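Long-range contacts in probable arabinosyltransferase C (Mycobacterium tuberculosis, PDB 3PTY), which probably polymerises arabinose into the arabinan of the mycobacterial cell wall and ends in this extracellular lectin-like carbohydrate-binding domain: residues 35-41 with 327-333; 141-146 with 228-234; 162-166 with 210-215. All coordinates share one frame; numbering follows the deposited sequence.

All three contacts are antiparallel strand pairings in the C-terminal domain of EmbC. Contact 1 belongs to a mixed sheet. Contacts 2 and 3 belong to a second, antiparallel sheet. Along the chain, contact 3 falls between the two segments of contact 2, and both fall between those of contact 1. Contacts 1 and 3 have centres about 12 Å apart and touch, with Tyr330 packing on Val166, Asn210 and Arg212. They mark a place where the two sheets meet. Contact 2 lies about 32 Å from contact 1 between centres, across the centre of the chain. The arabinofuranoside pocket, to which contact 1 contributes Asp333, and the calcium site of contact 2 are thus well separated.

Contact 1 of 3, residues 35-41 with 327-333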
loop_
_atom_site.group_PDB
_atom_site.type_symbol
_atom_site.label_atom_id
_atom_site.label_comp_id
_atom_site.label_asym_id
_atom_site.label_seq_id
_atom_site.Cartn_x
_atom_site.Cartn_y
_atom_site.Cartn_z
ATOM N N GLU A 35 5.145 12.193 15.512
ATOM C CA GLU A 35 6.052 13.180 16.087
ATOM C C GLU A 35 7.358 13.266 15.293
ATOM O O GLU A 35 8.117 14.218 15.445
ATOM C CB GLU A 35 6.351 12.832 17.551
ATOM C CG GLU A 35 5.114 12.825 18.444
ATOM C CD GLU A 35 5.397 12.349 19.864
ATOM O OE1 GLU A 35 4.420 12.077 20.597
ATOM O OE2 GLU A 35 6.584 12.247 20.248
ATOM N N ASP A 36 7.621 12.269 14.454
ATOM C CA ASP A 36 8.895 12.206 13.726
ATOM C C ASP A 36 8.784 12.583 12.249
ATOM O O ASP A 36 9.784 12.924 11.618
ATOM C CB ASP A 36 9.525 10.821 13.859
ATOM C CG ASP A 36 10.086 10.567 15.256
ATOM O OD1 ASP A 36 9.520 11.092 16.236
ATOM O OD2 ASP A 36 11.093 9.844 15.377
ATOM N N VAL A 37 7.582 12.498 11.688
ATOM C CA VAL A 37 7.368 12.965 10.317
ATOM C C VAL A 37 7.202 14.481 10.351
ATOM O O VAL A 37 6.350 15.002 11.069
ATOM C CB VAL A 37 6.131 12.298 9.657
ATOM C CG1 VAL A 37 5.861 12.890 8.271
ATOM C CG2 VAL A 37 6.335 10.792 9.546
ATOM N N LEU A 38 8.038 15.187 9.597
ATOM C CA LEU A 38 7.971 16.641 9.521
ATOM C C LEU A 38 7.322 17.049 8.204
ATOM O O LEU A 38 7.763 16.632 7.137
ATOM C CB LEU A 38 9.376 17.246 9.638
ATOM C CG LEU A 38 10.118 16.927 10.940
ATOM C CD1 LEU A 38 11.430 17.704 11.040
ATOM C CD2 LEU A 38 9.229 17.238 12.123
ATOM N N VAL A 39 6.284 17.872 8.282
ATOM C CA VAL A 39 5.443 18.147 7.121
ATOM C C VAL A 39 5.639 19.578 6.646
ATOM O O VAL A 39 5.635 20.510 7.448
ATOM C CB VAL A 39 3.959 17.938 7.463
ATOM C CG1 VAL A 39 3.071 18.341 6.290
ATOM C CG2 VAL A 39 3.712 16.482 7.870
ATOM N N GLU A 40 5.799 19.737 5.336
ATOM C CA GLU A 40 6.017 21.040 4.727
ATOM C C GLU A 40 4.798 21.413 3.896
ATOM O O GLU A 40 4.744 21.129 2.701
ATOM C CB GLU A 40 7.270 20.993 3.841
ATOM C CG GLU A 40 7.542 22.278 3.089
ATOM C CD GLU A 40 8.702 22.160 2.105
ATOM O OE1 GLU A 40 9.003 21.036 1.638
ATOM O OE2 GLU A 40 9.301 23.210 1.796
ATOM N N LEU A 41 3.811 22.038 4.534
ATOM C CA LEU A 41 2.553 22.365 3.864
ATOM C C LEU A 41 2.698 23.467 2.821
ATOM O O LEU A 41 1.942 23.517 1.849
ATOM C CB LEU A 41 1.498 22.803 4.884
ATOM C CG LEU A 41 0.845 21.703 5.721
ATOM C CD1 LEU A 41 -0.231 22.311 6.611
ATOM C CD2 LEU A 41 0.251 20.649 4.810
ATOM N N VAL A 327 1.513 15.925 0.273
ATOM C CA VAL A 327 2.210 17.096 0.779
ATOM C C VAL A 327 3.661 16.718 1.060
ATOM O O VAL A 327 3.967 15.563 1.369
ATOM C CB VAL A 327 1.543 17.658 2.046
ATOM C CG1 VAL A 327 0.094 18.054 1.750
ATOM C CG2 VAL A 327 1.588 16.637 3.161
ATOM N N ALA A 328 4.564 17.679 0.927
ATOM C CA ALA A 328 5.975 17.385 1.136
ATOM C C ALA A 328 6.198 17.003 2.596
ATOM O O ALA A 328 5.675 17.650 3.495
ATOM C CB ALA A 328 6.826 18.593 0.760
ATOM N N SER A 329 6.968 15.950 2.842
ATOM C CA SER A 329 7.279 15.579 4.216
ATOM C C SER A 329 8.638 14.889 4.310
ATOM O O SER A 329 9.149 14.378 3.312
ATOM C CB SER A 329 6.189 14.665 4.785
ATOM O OG SER A 329 6.252 13.387 4.175
ATOM N N TYR A 330 9.197 14.859 5.520
ATOM C CA TYR A 330 10.544 14.342 5.756
ATOM C C TYR A 330 10.574 13.625 7.096
ATOM O O TYR A 330 9.945 14.070 8.048
ATOM C CB TYR A 330 11.556 15.500 5.779
ATOM C CG TYR A 330 11.353 16.451 4.622
ATOM C CD1 TYR A 330 10.457 17.500 4.718
ATOM C CD2 TYR A 330 12.038 16.280 3.423
ATOM C CE1 TYR A 330 10.247 18.365 3.660
ATOM C CE2 TYR A 330 11.831 17.149 2.348
ATOM C CZ TYR A 330 10.935 18.185 2.480
ATOM O OH TYR A 330 10.709 19.055 1.434
ATOM N N LEU A 331 11.309 12.522 7.177
ATOM C CA LEU A 331 11.449 11.805 8.446
ATOM C C LEU A 331 12.636 12.361 9.235
ATOM O O LEU A 331 13.780 12.254 8.800
ATOM C CB LEU A 331 11.658 10.311 8.191
ATOM C CG LEU A 331 11.762 9.426 9.433
ATOM C CD1 LEU A 331 10.466 9.493 10.245
ATOM C CD2 LEU A 331 12.089 7.985 9.041
ATOM N N LYS A 332 12.361 12.947 10.398
ATOM C CA LYS A 332 13.405 13.537 11.248
ATOM C C LYS A 332 14.587 12.595 11.555
ATOM O O LYS A 332 15.749 13.027 11.617
ATOM C CB LYS A 332 12.775 14.020 12.556
ATOM C CG LYS A 332 13.752 14.610 13.547
ATOM C CD LYS A 332 13.027 15.184 14.759
ATOM C CE LYS A 332 12.272 14.102 15.510
ATOM N NZ LYS A 332 11.920 14.536 16.893
ATOM N N ASP A 333 14.287 11.313 11.743
ATOM C CA ASP A 333 15.295 10.296 12.076
ATOM C C ASP A 333 16.222 9.901 10.923
ATOM O O ASP A 333 17.301 9.353 11.153
ATOM C CB ASP A 333 14.615 9.037 12.607
ATOM C CG ASP A 333 13.663 9.334 13.745
ATOM O OD1 ASP A 333 12.459 9.530 13.472
ATOM O OD2 ASP A 333 14.128 9.393 14.903
HETATM O O HOH W 1 3.401 20.272 0.488
#
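Val37 to Val39 pair antiparallel with Ser329 to Leu331, the short strands running at 154° to each other with their axes 4.5 Å apart. Leu38 and Tyr330 form a hydrogen-bonded pair: Leu38 N donates to Tyr330 O at 2.7 Å, and Tyr330 N donates to Leu38 O. Lys332 N adds a bond to Asp36 O just past the strand. Glu40 N donates to Ala328 O. Between the same two residues, a water accepts from Ala328 N and donates to Glu40 O at 2.7 Å.

Leu38, Glu40, Ala328 and Tyr330 share one face of the sheet. There Tyr330 OH donates to Glu40 OE1 at 2.6 Å, reaching it on the syn side but 28° out of the carboxylate plane. Glu40 starts with CG anti to the backbone N (chi1 176°) and continues extended, which carries the carboxylate across to the phenol. Its CB sits at the edge of the Tyr330 ring, in plane. Ala328 CB touches Glu40 OE1 at 3.4 Å.

The other face carries Val37, Val39, Ser329 and Leu331. Val37 CG1 packs on Ser329 CB at 3.9 Å, while Ser329 OG bonds to Trp339. Val39 CG1 meets Val327 CG2, also at 3.9 Å.

At the loop end, the Asp36 carboxylate is modelled doubtfully close to that of Asp333. Asp36 OD1 has a salt bridge to Lys29, and Asp333 lines the pocket for octyl arabinofuranoside.

The buried Glu40 carboxylate is thus held at both oxygens, since OE2 forms a salt bridge with Arg246. That arginine would be expected to stabilise the negative charge, and the two partners together should limit rotation of the group.

Contact 2 of 3, residues 141-146 with 228-234; sequences QVPAML and VADDQDL. With CA (calcium ion), chain C.
Ala144 and Asp231 form a hydrogen-bonded pair, as do Leu146 and Ala229, each with two backbone bonds. Met145 and Asp230, between them, are a non-hydrogen-bonded pair whose side chains lie side by side. Ala144 N reaches Asp231 O from above the carbonyl plane, at 3.0 Å.

Metal bonds dominate the loop end. Both Asp231 oxygens, OD1 and OD2, bind calcium at 2.6 Å. Asp233 O binds it at 2.5 Å, His238 O and three waters complete the site, and Ser135 OG bonds to Asp231 OD2. Water 4 also donates to Val142 O and Asp231 O. Water 2 donates to Gln141 OE1 at 2.6 Å. The 141-146 segment thus supplies second-shell acceptors, with Gln141 NE2 anchored on Arg137 O.

Gln232 NE2 bonds to the syn lone pair of Asp230 OD1 at 2.8 Å, with the oxygen almost in the amide plane of Gln232. Met145 CG rests against both atoms.

Among apolar contacts, Pro143 CD meets Leu234 CD2 at 4.1 Å and Leu146 CB meets Ala229 CB at 4.2 Å. Leu234 CD2 lies against the Val142 carbonyl carbon.

Strand 144-152 lies between 63-65 and 224-231, which is flanked by 178-183. Leu242 of strand 240-242 packs on Leu146 and Ala229.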
loop_
_atom_site.group_PDB
_atom_site.type_symbol
_atom_site.label_atom_id
_atom_site.label_comp_id
_atom_site.label_asym_id
_atom_site.label_seq_id
_atom_site.Cartn_x
_atom_site.Cartn_y
_atom_site.Cartn_z
ATOM N N GLN A 141 16.344 13.734 -29.739
ATOM C CA GLN A 141 16.938 14.037 -28.446
ATOM C C GLN A 141 18.223 14.835 -28.618
ATOM O O GLN A 141 19.021 14.546 -29.505
ATOM C CB GLN A 141 17.212 12.739 -27.689
ATOM C CG GLN A 141 15.967 11.896 -27.490
ATOM C CD GLN A 141 14.907 12.623 -26.685
ATOM O OE1 GLN A 141 15.132 12.990 -25.531
ATOM N NE2 GLN A 141 13.744 12.838 -27.289
ATOM N N VAL A 142 18.421 15.841 -27.769
ATOM C CA VAL A 142 19.616 16.676 -27.839
ATOM C C VAL A 142 20.266 16.821 -26.461
ATOM O O VAL A 142 19.611 16.611 -25.441
ATOM C CB VAL A 142 19.284 18.074 -28.390
ATOM C CG1 VAL A 142 18.629 17.957 -29.770
ATOM C CG2 VAL A 142 18.365 18.818 -27.430
ATOM N N PRO A 143 21.561 17.171 -26.427
ATOM C CA PRO A 143 22.231 17.417 -25.143
ATOM C C PRO A 143 21.593 18.609 -24.434
ATOM O O PRO A 143 21.143 19.542 -25.098
ATOM C CB PRO A 143 23.668 17.763 -25.553
ATOM C CG PRO A 143 23.829 17.219 -26.933
ATOM C CD PRO A 143 22.479 17.307 -27.573
ATOM N N ALA A 144 21.556 18.588 -23.107
ATOM C CA ALA A 144 20.901 19.662 -22.368
ATOM C C ALA A 144 21.677 19.985 -21.107
ATOM O O ALA A 144 22.284 19.102 -20.494
ATOM C CB ALA A 144 19.465 19.277 -22.037
ATOM N N MET A 145 21.678 21.257 -20.730
ATOM C CA MET A 145 22.416 21.691 -19.550
ATOM C C MET A 145 21.694 22.845 -18.906
ATOM O O MET A 145 21.048 23.631 -19.591
ATOM C CB MET A 145 23.811 22.183 -19.925
ATOM C CG MET A 145 24.656 21.202 -20.699
ATOM S SD MET A 145 26.302 21.905 -20.925
ATOM C CE MET A 145 26.780 22.151 -19.213
ATOM N N LEU A 146 21.839 22.975 -17.592
ATOM C CA LEU A 146 21.231 24.090 -16.885
ATOM C C LEU A 146 22.171 24.622 -15.820
ATOM O O LEU A 146 22.822 23.856 -15.113
ATOM C CB LEU A 146 19.918 23.659 -16.235
ATOM C CG LEU A 146 19.151 24.732 -15.450
ATOM C CD1 LEU A 146 18.612 25.812 -16.393
ATOM C CD2 LEU A 146 18.005 24.109 -14.686
ATOM N N VAL A 228 23.032 23.316 -10.850
ATOM C CA VAL A 228 23.583 22.984 -12.154
ATOM C C VAL A 228 23.149 21.574 -12.503
ATOM O O VAL A 228 23.129 20.688 -11.648
ATOM C CB VAL A 228 25.118 23.106 -12.189
ATOM C CG1 VAL A 228 25.547 24.544 -11.867
ATOM C CG2 VAL A 228 25.757 22.123 -11.223
ATOM N N ALA A 229 22.771 21.375 -13.757
ATOM C CA ALA A 229 22.300 20.078 -14.196
ATOM C C ALA A 229 22.872 19.783 -15.569
ATOM O O ALA A 229 23.025 20.682 -16.396
ATOM C CB ALA A 229 20.763 20.038 -14.229
ATOM N N ASP A 230 23.178 18.516 -15.804
ATOM C CA ASP A 230 23.795 18.103 -17.051
ATOM C C ASP A 230 23.095 16.845 -17.535
ATOM O O ASP A 230 23.138 15.802 -16.877
ATOM C CB ASP A 230 25.290 17.851 -16.840
ATOM C CG ASP A 230 26.038 17.658 -18.144
ATOM O OD1 ASP A 230 25.512 18.069 -19.202
ATOM O OD2 ASP A 230 27.153 17.095 -18.112
ATOM N N ASP A 231 22.422 16.960 -18.672
ATOM C CA ASP A 231 21.703 15.840 -19.252
ATOM C C ASP A 231 22.217 15.550 -20.660
ATOM O O ASP A 231 21.652 16.019 -21.660
ATOM C CB ASP A 231 20.209 16.146 -19.282
ATOM C CG ASP A 231 19.420 15.084 -19.988
ATOM O OD1 ASP A 231 19.983 13.998 -20.236
ATOM O OD2 ASP A 231 18.235 15.336 -20.296
ATOM N N GLN A 232 23.287 14.764 -20.719
ATOM C CA GLN A 232 23.950 14.406 -21.970
ATOM C C GLN A 232 23.462 13.068 -22.512
ATOM O O GLN A 232 23.856 12.648 -23.595
ATOM C CB GLN A 232 25.460 14.323 -21.752
ATOM C CG GLN A 232 26.096 15.623 -21.302
ATOM C CD GLN A 232 26.062 16.684 -22.381
ATOM O OE1 GLN A 232 26.333 16.406 -23.549
ATOM N NE2 GLN A 232 25.729 17.912 -21.996
ATOM N N ASP A 233 22.613 12.391 -21.747
ATOM C CA ASP A 233 22.132 11.070 -22.127
ATOM C C ASP A 233 20.946 11.218 -23.066
ATOM O O ASP A 233 19.904 11.715 -22.669
ATOM C CB ASP A 233 21.734 10.287 -20.875
ATOM C CG ASP A 233 21.271 8.870 -21.180
ATOM O OD1 ASP A 233 20.913 8.580 -22.341
ATOM O OD2 ASP A 233 21.251 8.047 -20.241
ATOM N N LEU A 234 21.098 10.771 -24.306
ATOM C CA LEU A 234 20.095 11.026 -25.334
ATOM C C LEU A 234 18.979 9.989 -25.396
ATOM O O LEU A 234 18.086 10.095 -26.232
ATOM C CB LEU A 234 20.763 11.173 -26.703
ATOM C CG LEU A 234 21.858 12.238 -26.756
ATOM C CD1 LEU A 234 22.481 12.291 -28.145
ATOM C CD2 LEU A 234 21.307 13.602 -26.358
HETATM CA CA CA C . 18.220 13.462 -22.109
HETATM O O HOH W 2 17.127 12.184 -24.041
HETATM O O HOH W 3 16.046 14.828 -22.699
HETATM O O HOH W 4 19.669 15.113 -23.311
#

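Contact 3 of 3, residues 162-166 with 210-215; sequences APLLV and NLRAPL
Leu165 and Ala213 are paired in the antiparallel sheet of the lectin-like domain, where strands 164-171 and 209-214 lie next to each other. The short strand segments run at 149°. Leu165 N donates to Ala213 O at 2.7 Å, nearly straight, and Ala213 N returns a bond to Leu165 O at 2.9 Å. Leu164 and Val166 take the non-hydrogen-bonded positions on either side, opposite Pro214 and Arg212.

Pro163 is the centre of an inverse gamma turn that leads into strand 164-171. Its carbonyl accepts Leu215 N at 3.1 Å, with the donor well above the carbonyl plane. The Leu215 side chain lies against the Pro163–Leu164 peptide: CG lies 3.7 Å from Leu164 N, and CD2 touches Leu165 CB at 3.9 Å.

Val166 and Arg212 lie side by side and point the same way, with Val166 CG2 against Arg212 CG. Val166 CG1 also meets Asn210 OD1 at 3.8 Å. The Arg212 chain is bent at chi2 (113°, off the staggered values), which turns the guanidinium back along its own strand. There NE bonds to Asn210 O at 2.8 Å, and the acceptor lies in the guanidinium plane. NH1 is held by Trp335 O. Asn210 OD1 is bonded to Thr168 and Arg246, and Tyr330 of strand 322-331 packs against Val166, Asn210 and Arg212.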
loop_
_atom_site.group_PDB
_atom_site.type_symbol
_atom_site.label_atom_id
_atom_site.label_comp_id
_atom_site.label_asym_id
_atom_site.label_seq_id
_atom_site.Cartn_x
_atom_site.Cartn_y
_atom_site.Cartn_z
ATOM N N ALA A 162 13.610 22.769 8.391
ATOM C CA ALA A 162 14.354 21.518 8.313
ATOM C C ALA A 162 15.793 21.871 7.938
ATOM O O ALA A 162 16.022 22.867 7.252
ATOM C CB ALA A 162 13.743 20.592 7.272
ATOM N N PRO A 163 16.767 21.066 8.391
ATOM C CA PRO A 163 18.176 21.361 8.102
ATOM C C PRO A 163 18.571 20.840 6.722
ATOM O O PRO A 163 19.596 20.172 6.583
ATOM C CB PRO A 163 18.915 20.575 9.182
ATOM C CG PRO A 163 18.035 19.378 9.423
ATOM C CD PRO A 163 16.610 19.832 9.186
ATOM N N LEU A 164 17.760 21.145 5.714
ATOM C CA LEU A 164 17.975 20.609 4.376
ATOM C C LEU A 164 17.796 21.687 3.330
ATOM O O LEU A 164 16.969 22.584 3.491
ATOM C CB LEU A 164 16.938 19.526 4.074
ATOM C CG LEU A 164 16.862 18.285 4.964
ATOM C CD1 LEU A 164 15.622 17.487 4.592
ATOM C CD2 LEU A 164 18.118 17.441 4.808
ATOM N N LEU A 165 18.556 21.576 2.246
ATOM C CA LEU A 165 18.294 22.356 1.049
ATOM C C LEU A 165 17.558 21.398 0.123
ATOM O O LEU A 165 18.049 20.305 -0.166
ATOM C CB LEU A 165 19.611 22.815 0.425
ATOM C CG LEU A 165 19.631 23.789 -0.760
ATOM C CD1 LEU A 165 18.991 23.188 -2.008
ATOM C CD2 LEU A 165 18.980 25.104 -0.397
ATOM N N VAL A 166 16.370 21.790 -0.319
ATOM C CA VAL A 166 15.517 20.873 -1.063
ATOM C C VAL A 166 15.193 21.418 -2.441
ATOM O O VAL A 166 14.977 22.617 -2.610
ATOM C CB VAL A 166 14.210 20.590 -0.291
ATOM C CG1 VAL A 166 13.171 19.912 -1.191
ATOM C CG2 VAL A 166 14.510 19.742 0.939
ATOM N N ASN A 210 11.234 15.077 -3.851
ATOM C CA ASN A 210 12.074 16.075 -3.215
ATOM C C ASN A 210 13.511 15.604 -3.065
ATOM O O ASN A 210 13.789 14.700 -2.283
ATOM C CB ASN A 210 11.488 16.460 -1.850
ATOM C CG ASN A 210 10.199 17.244 -1.985
ATOM O OD1 ASN A 210 10.141 18.222 -2.725
ATOM N ND2 ASN A 210 9.156 16.812 -1.287
ATOM N N LEU A 211 14.418 16.211 -3.828
ATOM C CA LEU A 211 15.847 15.969 -3.658
ATOM C C LEU A 211 16.296 16.702 -2.401
ATOM O O LEU A 211 15.828 17.808 -2.134
ATOM C CB LEU A 211 16.634 16.486 -4.867
ATOM C CG LEU A 211 16.175 16.051 -6.263
ATOM C CD1 LEU A 211 16.996 16.764 -7.330
ATOM C CD2 LEU A 211 16.266 14.542 -6.428
ATOM N N ARG A 212 17.194 16.096 -1.626
ATOM C CA ARG A 212 17.613 16.700 -0.361
ATOM C C ARG A 212 19.121 16.753 -0.219
ATOM O O ARG A 212 19.823 15.779 -0.500
ATOM C CB ARG A 212 17.032 15.961 0.855
ATOM C CG ARG A 212 15.538 15.681 0.799
ATOM C CD ARG A 212 15.268 14.184 0.685
ATOM N NE ARG A 212 13.871 13.889 0.361
ATOM C CZ ARG A 212 13.014 13.306 1.192
ATOM N NH1 ARG A 212 13.410 12.941 2.407
ATOM N NH2 ARG A 212 11.768 13.065 0.798
ATOM N N ALA A 213 19.603 17.900 0.245
ATOM C CA ALA A 213 21.016 18.100 0.531
ATOM C C ALA A 213 21.130 18.674 1.938
ATOM O O ALA A 213 20.557 19.721 2.227
ATOM C CB ALA A 213 21.620 19.065 -0.491
ATOM N N PRO A 214 21.873 17.994 2.825
ATOM C CA PRO A 214 21.998 18.475 4.204
ATOM C C PRO A 214 22.686 19.833 4.247
ATOM O O PRO A 214 23.758 19.996 3.660
ATOM C CB PRO A 214 22.889 17.408 4.860
ATOM C CG PRO A 214 23.648 16.810 3.701
ATOM C CD PRO A 214 22.610 16.737 2.622
ATOM N N LEU A 215 22.079 20.801 4.925
ATOM C CA LEU A 215 22.690 22.122 5.051
ATOM C C LEU A 215 24.049 22.040 5.737
ATOM O O LEU A 215 24.913 22.888 5.517
ATOM C CB LEU A 215 21.778 23.080 5.827
ATOM C CG LEU A 215 20.497 23.523 5.117
ATOM C CD1 LEU A 215 19.650 24.384 6.058
ATOM C CD2 LEU A 215 20.829 24.290 3.832
#